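Local coordinates for putative phenazine biosynthesis PhzC/PhzF protein (Clostridium difficile, PDB 4DUN) that is of unproven specific function but probably acts as an isomerase related to phenazine-biosynthesis PhzF proteins, at residues V141-D146 and T171-I176; N184-S189 and L218-M223. One frame throughout, in Å; residues are numbered along the deposited sequence. Where two conformers were deposited one is given.

Interaction 1. Residues V141-D146 and T171-I176; sequences VYSSRD and TDWLGI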
ATOM      1  N   VAL A 141      24.777 -24.096  -1.330  1.00 23.59           N
ATOM      2  CA  VAL A 141      24.732 -22.629  -1.276  1.00 22.55           C
ATOM      3  C   VAL A 141      25.461 -22.082  -2.511  1.00 25.12           C
ATOM      4  O   VAL A 141      26.588 -22.499  -2.779  1.00 24.94           O
ATOM      5  CB  VAL A 141      25.341 -22.069   0.049  1.00 27.19           C
ATOM      6  CG1 VAL A 141      25.284 -20.547   0.076  1.00 26.59           C
ATOM      7  CG2 VAL A 141      24.639 -22.642   1.282  1.00 27.87           C
ATOM      8  N   TYR A 142      24.815 -21.169  -3.263  1.00 22.31           N
ATOM      9  CA  TYR A 142      25.393 -20.536  -4.457  1.00 21.86           C
ATOM     10  C   TYR A 142      25.369 -19.022  -4.289  1.00 26.44           C
ATOM     11  O   TYR A 142      24.586 -18.482  -3.492  1.00 25.84           O
ATOM     12  CB  TYR A 142      24.677 -20.970  -5.748  1.00 22.73           C
ATOM     13  CG  TYR A 142      25.017 -22.388  -6.143  1.00 26.50           C
ATOM     14  CD1 TYR A 142      24.420 -23.477  -5.501  1.00 29.80           C
ATOM     15  CD2 TYR A 142      25.936 -22.649  -7.156  1.00 27.97           C
ATOM     16  CE1 TYR A 142      24.767 -24.788  -5.829  1.00 32.06           C
ATOM     17  CE2 TYR A 142      26.272 -23.956  -7.509  1.00 29.77           C
ATOM     18  CZ  TYR A 142      25.687 -25.020  -6.840  1.00 39.60           C
ATOM     19  OH  TYR A 142      26.009 -26.310  -7.193  1.00 46.22           O
ATOM     20  N   SER A 143      26.263 -18.336  -5.002  1.00 23.38           N
ATOM     21  CA  SER A 143      26.409 -16.903  -4.818  1.00 23.05           C
ATOM     22  C   SER A 143      26.450 -16.144  -6.118  1.00 25.63           C
ATOM     23  O   SER A 143      27.078 -16.578  -7.085  1.00 24.88           O
ATOM     24  CB  SER A 143      27.687 -16.622  -4.023  1.00 27.09           C
ATOM     25  OG  SER A 143      27.930 -15.243  -3.789  1.00 30.13           O
ATOM     26  N   SER A 144      25.776 -14.983  -6.138  0.50 21.13           N
ATOM     27  CA  SER A 144      25.728 -14.011  -7.243  0.50 20.21           C
ATOM     28  C   SER A 144      25.353 -12.666  -6.615  0.50 25.47           C
ATOM     29  O   SER A 144      25.805 -12.396  -5.501  0.50 26.39           O
ATOM     30  CB  SER A 144      24.749 -14.459  -8.328  0.50 20.48           C
ATOM     31  OG  SER A 144      24.734 -13.572  -9.441  0.50 18.52           O
ATOM     32  N   ARG A 145      24.526 -11.833  -7.280  1.00 23.57           N
ATOM     33  CA  ARG A 145      24.043 -10.561  -6.706  1.00 23.53           C
ATOM     34  C   ARG A 145      23.271 -10.919  -5.407  1.00 26.00           C
ATOM     35  O   ARG A 145      23.422 -10.272  -4.368  1.00 26.25           O
ATOM     36  CB  ARG A 145      23.135  -9.840  -7.712  1.00 24.08           C
ATOM     37  CG  ARG A 145      22.526  -8.542  -7.176  1.00 29.40           C
ATOM     38  CD  ARG A 145      21.326  -8.100  -7.983  1.00 30.99           C
ATOM     39  NE  ARG A 145      20.190  -9.016  -7.834  1.00 32.19           N
ATOM     40  CZ  ARG A 145      19.074  -8.938  -8.549  1.00 40.36           C
ATOM     41  NH1 ARG A 145      18.099  -9.818  -8.365  1.00 26.59           N
ATOM     42  NH2 ARG A 145      18.917  -7.971  -9.444  1.00 30.41           N
ATOM     43  N   ASP A 146      22.520 -12.027  -5.487  1.00 21.52           N
ATOM     44  CA  ASP A 146      21.721 -12.601  -4.408  1.00 20.68           C
ATOM     45  C   ASP A 146      22.353 -13.886  -3.877  1.00 24.37           C
ATOM     46  O   ASP A 146      23.162 -14.533  -4.564  1.00 22.72           O
ATOM     47  CB  ASP A 146      20.305 -12.920  -4.927  1.00 21.44           C
ATOM     48  CG  ASP A 146      19.605 -11.753  -5.598  1.00 25.02           C
ATOM     49  OD1 ASP A 146      19.434 -10.706  -4.939  1.00 27.80           O
ATOM     50  OD2 ASP A 146      19.257 -11.879  -6.788  1.00 22.93           O
ATOM     51  N   THR A 171      24.903  -9.013   4.666  1.00 41.14           N
ATOM     52  CA  THR A 171      25.207  -7.797   3.897  1.00 41.94           C
ATOM     53  C   THR A 171      25.937  -8.028   2.561  1.00 44.83           C
ATOM     54  O   THR A 171      25.975  -7.112   1.738  1.00 45.01           O
ATOM     55  CB  THR A 171      26.034  -6.822   4.758  1.00 51.67           C
ATOM     56  OG1 THR A 171      27.183  -7.496   5.287  1.00 50.96           O
ATOM     57  CG2 THR A 171      25.214  -6.198   5.890  1.00 52.21           C
ATOM     58  N   ASP A 172      26.491  -9.227   2.329  1.00 40.46           N
ATOM     59  CA  ASP A 172      27.201  -9.542   1.084  1.00 39.68           C
ATOM     60  C   ASP A 172      26.259  -9.699  -0.126  1.00 40.00           C
ATOM     61  O   ASP A 172      26.747  -9.683  -1.254  1.00 39.79           O
ATOM     62  CB  ASP A 172      28.030 -10.828   1.249  1.00 41.23           C
ATOM     63  CG  ASP A 172      29.522 -10.639   1.416  1.00 51.86           C
ATOM     64  OD1 ASP A 172      29.957  -9.484   1.665  1.00 51.15           O
ATOM     65  OD2 ASP A 172      30.261 -11.647   1.322  1.00 59.16           O
ATOM     66  N   TRP A 173      24.933  -9.838   0.099  1.00 34.42           N
ATOM     67  CA  TRP A 173      23.956 -10.080  -0.971  1.00 31.78           C
ATOM     68  C   TRP A 173      22.765  -9.109  -0.924  1.00 36.16           C
ATOM     69  O   TRP A 173      22.440  -8.593   0.144  1.00 37.43           O
ATOM     70  CB  TRP A 173      23.463 -11.544  -0.903  1.00 28.23           C
ATOM     71  CG  TRP A 173      24.593 -12.522  -1.072  1.00 29.71           C
ATOM     72  CD1 TRP A 173      25.187 -12.890  -2.244  1.00 32.47           C
ATOM     73  CD2 TRP A 173      25.376 -13.113  -0.022  1.00 30.75           C
ATOM     74  NE1 TRP A 173      26.247 -13.731  -1.995  1.00 32.71           N
ATOM     75  CE2 TRP A 173      26.398 -13.869  -0.639  1.00 35.01           C
ATOM     76  CE3 TRP A 173      25.281 -13.118   1.383  1.00 33.14           C
ATOM     77  CZ2 TRP A 173      27.339 -14.598   0.100  1.00 35.99           C
ATOM     78  CZ3 TRP A 173      26.207 -13.849   2.114  1.00 36.20           C
ATOM     79  CH2 TRP A 173      27.217 -14.585   1.476  1.00 37.59           C
ATOM     80  N   LEU A 174      22.133  -8.852  -2.093  1.00 31.04           N
ATOM     81  CA  LEU A 174      20.979  -7.950  -2.193  1.00 30.98           C
ATOM     82  C   LEU A 174      19.725  -8.628  -1.625  1.00 31.97           C
ATOM     83  O   LEU A 174      19.062  -8.082  -0.743  1.00 32.49           O
ATOM     84  CB  LEU A 174      20.733  -7.486  -3.651  1.00 30.96           C
ATOM     85  CG  LEU A 174      19.452  -6.633  -3.897  1.00 35.59           C
ATOM     86  CD1 LEU A 174      19.529  -5.277  -3.211  1.00 38.01           C
ATOM     87  CD2 LEU A 174      19.205  -6.424  -5.382  1.00 35.95           C
ATOM     88  N   GLY A 175      19.414  -9.793  -2.163  1.00 25.71           N
ATOM     89  CA  GLY A 175      18.269 -10.590  -1.758  1.00 24.34           C
ATOM     90  C   GLY A 175      18.669 -12.003  -1.394  1.00 26.15           C
ATOM     91  O   GLY A 175      19.788 -12.442  -1.681  1.00 24.57           O
ATOM     92  N   ILE A 176      17.751 -12.716  -0.754  1.00 22.06           N
ATOM     93  CA  ILE A 176      17.954 -14.101  -0.334  1.00 21.17           C
ATOM     94  C   ILE A 176      16.957 -14.950  -1.101  1.00 23.26           C
ATOM     95  O   ILE A 176      15.742 -14.762  -0.959  1.00 22.08           O
ATOM     96  CB  ILE A 176      17.807 -14.291   1.212  1.00 24.58           C
ATOM     97  CG1 ILE A 176      18.636 -13.251   2.036  1.00 26.23           C
ATOM     98  CG2 ILE A 176      18.077 -15.742   1.632  1.00 23.84           C
ATOM     99  CD1 ILE A 176      20.195 -13.226   1.811  1.00 28.76           C
TER
HETATM  100  O   HOH W   1      26.937 -10.394  -3.929  1.00 50.85           O
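The tight hairpin between strands 140-143 and 147-150 packs against the loop leading into strand 176-181, with S143, R145 and D146 meeting W173, L174 and G175. The indole comes in edge-on. W173 NE1 donates to S143 OG at 2.9 Å along an almost straight line (170° at the hydrogen), with the acceptor only 5° out of the ring plane. On the same rim, W173 CD1 lies 3.4 Å from S144 O, while one ring face carries D172 CB from its own segment. W173 reaches this place because CG stands anti to its carbonyl carbon, beside the backbone N (chi1 -60°). A water donates both to S144 O and to D172 O, adding a water bridge between the two segments. Further along, the backbone takes over: L174 N donates to R145 O at 3.0 Å, with W173 CA also close to that oxygen. G175 N then bonds weakly to D146 OD1 at 2.9 Å, an oxygen that Y191 OH of strand 187-193 also contacts by a hydrogen bond. The other carboxylate oxygen is the main acceptor for R145. D146 OD2 receives R145 NH1 at 2.8 Å on its syn lone pair and R145 NE at 3.2 Å from above the carboxylate plane, a side-on grip by two nitrogens on one atom; R145 NE also bonds weakly to D146 OD1. R145 NH1 has a second partner in S205 OG. Over one guanidinium face, offset toward the rim, lies the L174 methyl CD2, 3.7 Å from R145 NE. Buffer near L174 and sulfate near R145, both probably from the crystallisation liquor, may mark a pocket margin. The side chain of E47, predicted active-site residue, is about 11 Å from that of L174, consistent with the interdomain cleft edge typical of the diaminopimelate epimerase-like fold.

Interaction 2. Residues N184-S189 and L218-M223; sequences NTDFVS and LGKHKM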
ATOM      1  N   ASN A 184       4.779 -29.351  -9.757  1.00 31.32           N
ATOM      2  CA  ASN A 184       3.985 -29.068 -10.952  1.00 32.69           C
ATOM      3  C   ASN A 184       4.814 -28.284 -11.988  1.00 32.32           C
ATOM      4  O   ASN A 184       4.392 -28.122 -13.128  1.00 33.21           O
ATOM      5  CB  ASN A 184       2.737 -28.253 -10.528  1.00 35.54           C
ATOM      6  CG  ASN A 184       1.705 -28.071 -11.610  1.00 77.87           C
ATOM      7  OD1 ASN A 184       1.005 -29.011 -12.003  1.00 79.12           O
ATOM      8  ND2 ASN A 184       1.593 -26.849 -12.119  1.00 73.30           N
ATOM      9  N   THR A 185       5.993 -27.813 -11.590  1.00 27.16           N
ATOM     10  CA  THR A 185       6.894 -27.024 -12.444  1.00 25.19           C
ATOM     11  C   THR A 185       8.297 -27.613 -12.403  1.00 27.18           C
ATOM     12  O   THR A 185       8.556 -28.495 -11.584  1.00 27.29           O
ATOM     13  CB  THR A 185       6.905 -25.550 -11.965  1.00 28.21           C
ATOM     14  OG1 THR A 185       7.391 -25.487 -10.620  1.00 25.83           O
ATOM     15  CG2 THR A 185       5.533 -24.871 -12.075  1.00 24.16           C
ATOM     16  N   ASP A 186       9.207 -27.136 -13.269  1.00 21.84           N
ATOM     17  CA  ASP A 186      10.583 -27.636 -13.269  1.00 21.54           C
ATOM     18  C   ASP A 186      11.296 -27.270 -11.984  1.00 24.30           C
ATOM     19  O   ASP A 186      11.986 -28.115 -11.402  1.00 22.55           O
ATOM     20  CB  ASP A 186      11.366 -27.119 -14.487  1.00 22.29           C
ATOM     21  CG  ASP A 186      10.826 -27.710 -15.753  1.00 26.91           C
ATOM     22  OD1 ASP A 186      11.100 -28.903 -16.011  1.00 27.08           O
ATOM     23  OD2 ASP A 186      10.066 -27.013 -16.448  1.00 25.25           O
ATOM     24  N   PHE A 187      11.136 -26.004 -11.535  1.00 19.81           N
ATOM     25  CA  PHE A 187      11.748 -25.537 -10.307  1.00 17.31           C
ATOM     26  C   PHE A 187      10.909 -24.458  -9.691  1.00 21.09           C
ATOM     27  O   PHE A 187      10.030 -23.891 -10.350  1.00 20.58           O
ATOM     28  CB  PHE A 187      13.205 -25.073 -10.509  1.00 17.80           C
ATOM     29  CG  PHE A 187      13.434 -23.890 -11.420  1.00 17.80           C
ATOM     30  CD1 PHE A 187      13.679 -24.075 -12.774  1.00 20.70           C
ATOM     31  CD2 PHE A 187      13.468 -22.593 -10.907  1.00 18.61           C
ATOM     32  CE1 PHE A 187      13.981 -22.991 -13.599  1.00 21.68           C
ATOM     33  CE2 PHE A 187      13.770 -21.506 -11.727  1.00 19.00           C
ATOM     34  CZ  PHE A 187      14.012 -21.711 -13.074  1.00 18.62           C
ATOM     35  N   VAL A 188      11.174 -24.182  -8.404  1.00 17.50           N
ATOM     36  CA  VAL A 188      10.443 -23.181  -7.648  1.00 17.60           C
ATOM     37  C   VAL A 188      11.415 -22.328  -6.892  1.00 19.34           C
ATOM     38  O   VAL A 188      12.544 -22.762  -6.630  1.00 17.83           O
ATOM     39  CB  VAL A 188       9.388 -23.808  -6.676  1.00 21.79           C
ATOM     40  CG1 VAL A 188       8.296 -24.563  -7.431  1.00 21.99           C
ATOM     41  CG2 VAL A 188      10.046 -24.707  -5.612  1.00 22.00           C
ATOM     42  N   SER A 189      10.970 -21.148  -6.483  1.00 15.84           N
ATOM     43  CA  SER A 189      11.787 -20.256  -5.645  1.00 15.52           C
ATOM     44  C   SER A 189      10.905 -19.269  -4.898  1.00 18.86           C
ATOM     45  O   SER A 189       9.718 -19.146  -5.181  1.00 18.06           O
ATOM     46  CB  SER A 189      12.846 -19.503  -6.455  1.00 16.36           C
ATOM     47  OG  SER A 189      12.260 -18.495  -7.272  1.00 18.28           O
ATOM     48  N   LEU A 218      18.800 -30.227 -14.613  1.00 28.56           N
ATOM     49  CA  LEU A 218      17.665 -30.941 -15.206  1.00 28.82           C
ATOM     50  C   LEU A 218      17.893 -31.355 -16.667  1.00 34.33           C
ATOM     51  O   LEU A 218      17.126 -32.161 -17.185  1.00 35.23           O
ATOM     52  CB  LEU A 218      16.376 -30.083 -15.088  1.00 27.59           C
ATOM     53  CG  LEU A 218      15.959 -29.634 -13.659  1.00 30.28           C
ATOM     54  CD1 LEU A 218      14.745 -28.737 -13.698  1.00 28.73           C
ATOM     55  CD2 LEU A 218      15.666 -30.845 -12.740  1.00 31.79           C
ATOM     56  N   GLY A 219      18.927 -30.811 -17.303  1.00 32.15           N
ATOM     57  CA  GLY A 219      19.254 -31.071 -18.705  1.00 33.08           C
ATOM     58  C   GLY A 219      18.193 -30.555 -19.659  1.00 34.95           C
ATOM     59  O   GLY A 219      17.859 -31.231 -20.634  1.00 36.19           O
ATOM     60  N   LYS A 220      17.647 -29.354 -19.380  1.00 29.56           N
ATOM     61  CA  LYS A 220      16.581 -28.747 -20.185  1.00 28.37           C
ATOM     62  C   LYS A 220      16.898 -27.301 -20.575  1.00 31.50           C
ATOM     63  O   LYS A 220      17.398 -26.536 -19.745  1.00 29.36           O
ATOM     64  CB  LYS A 220      15.254 -28.759 -19.406  1.00 29.30           C
ATOM     65  CG  LYS A 220      14.664 -30.138 -19.163  1.00 35.81           C
ATOM     66  CD  LYS A 220      13.399 -30.062 -18.297  1.00 40.20           C
ATOM     67  CE  LYS A 220      12.151 -29.837 -19.113  1.00 45.07           C
ATOM     68  NZ  LYS A 220      10.924 -30.136 -18.335  1.00 47.41           N
ATOM     69  N   HIS A 221      16.561 -26.912 -21.818  1.00 30.17           N
ATOM     70  CA  HIS A 221      16.784 -25.538 -22.285  1.00 30.81           C
ATOM     71  C   HIS A 221      15.524 -24.697 -22.106  1.00 31.31           C
ATOM     72  O   HIS A 221      15.630 -23.481 -22.009  1.00 29.66           O
ATOM     73  CB  HIS A 221      17.263 -25.495 -23.739  1.00 34.38           C
ATOM     74  CG  HIS A 221      18.719 -25.811 -23.903  1.00 40.58           C
ATOM     75  ND1 HIS A 221      19.191 -26.449 -25.032  1.00 45.00           N
ATOM     76  CD2 HIS A 221      19.764 -25.562 -23.074  1.00 43.47           C
ATOM     77  CE1 HIS A 221      20.499 -26.566 -24.861  1.00 45.50           C
ATOM     78  NE2 HIS A 221      20.887 -26.051 -23.693  1.00 44.82           N
ATOM     79  N   LYS A 222      14.343 -25.342 -22.072  1.00 27.33           N
ATOM     80  CA  LYS A 222      13.045 -24.696 -21.862  1.00 25.72           C
ATOM     81  C   LYS A 222      12.443 -25.256 -20.607  1.00 27.56           C
ATOM     82  O   LYS A 222      12.342 -26.478 -20.471  1.00 27.59           O
ATOM     83  CB  LYS A 222      12.102 -24.915 -23.049  1.00 29.56           C
ATOM     84  CG  LYS A 222      12.445 -24.098 -24.288  1.00 46.73           C
ATOM     85  CD  LYS A 222      11.389 -24.250 -25.387  1.00 55.36           C
ATOM     86  CE  LYS A 222      10.152 -23.407 -25.167  1.00 64.46           C
ATOM     87  NZ  LYS A 222       9.164 -23.595 -26.262  1.00 79.74           N
ATOM     88  N   MET A 223      12.071 -24.380 -19.680  1.00 21.64           N
ATOM     89  CA  MET A 223      11.524 -24.775 -18.383  1.00 20.46           C
ATOM     90  C   MET A 223      10.432 -23.846 -17.933  1.00 25.39           C
ATOM     91  O   MET A 223      10.308 -22.726 -18.448  1.00 22.85           O
ATOM     92  CB  MET A 223      12.646 -24.752 -17.305  1.00 20.88           C
ATOM     93  CG  MET A 223      13.753 -25.770 -17.512  1.00 23.33           C
ATOM     94  SD  MET A 223      15.121 -25.543 -16.348  1.00 25.29           S
ATOM     95  CE  MET A 223      15.930 -24.074 -17.083  1.00 21.54           C
TER
HETATM   96  O   HOH W   2       8.882 -27.686 -18.816  1.00 44.78           O
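The F187 ring has M223 at its edge and, stacked with it, the ring of W214 from helix 207-218. The sulfur stays close to the ring plane: M223 SD is 3.9 Å from F187 CE1, and its direction from the ring centroid is 80° off the ring normal, which makes this an edge-on Met-aromatic contact, with the two side chains crossing at about a right angle. The second flat group is the carboxylate of D186. K220 NZ reaches D186 OD1 at 2.6 Å on the syn side, 17° out of the carboxylate plane, in a hydrogen-bonded salt bridge. The lysine and aspartate approach from opposite directions, and a bend in the lysine chain at chi3 (87°) brings the ammonium round to the oxygen. These residues sit where strands 187-193 and 222-227 begin to run side by side as a parallel pair, with helix 207-218, which ends at L218, lying between them in sequence. The other carboxylate oxygen reaches into this strand pairing: D186 OD2 accepts from the backbone N of V224 and also lies 3.3 Å from M223 CA. A water donates to D186 OD2 at 2.7 Å and accepts from K220 NZ at 3.2 Å, closing a small ring of polar contacts around the ion pair. With an ammonium, a backbone N-H and a water all directed at it, the carboxylate is probably kept negatively charged. On the helix side, L218 brings its methyl CD1 to 3.8 Å from D186 CB, close to D186 O as well.

In the fold
Interaction 1 closes along the chain before interaction 2 opens, so the two come in series, with centres 21 Å apart and nearest atoms about 8 Å apart. What joins them is shared framework. Strand 147-150 runs parallel to 176-181, which pairs antiparallel with 187-193, and this in turn lies parallel to 222-227. Y191 of strand 187-193 contacts residues of interaction 1, while the start of that strand belongs to interaction 2. Helix 207-218 spans both: Y213 meets the ring of Y142 and N209 bonds weakly to S144, whereas L210 and W214 pack on F187. Both contacts thus lie in the same half of the PhzF fold, interaction 1 nearer the predicted active site.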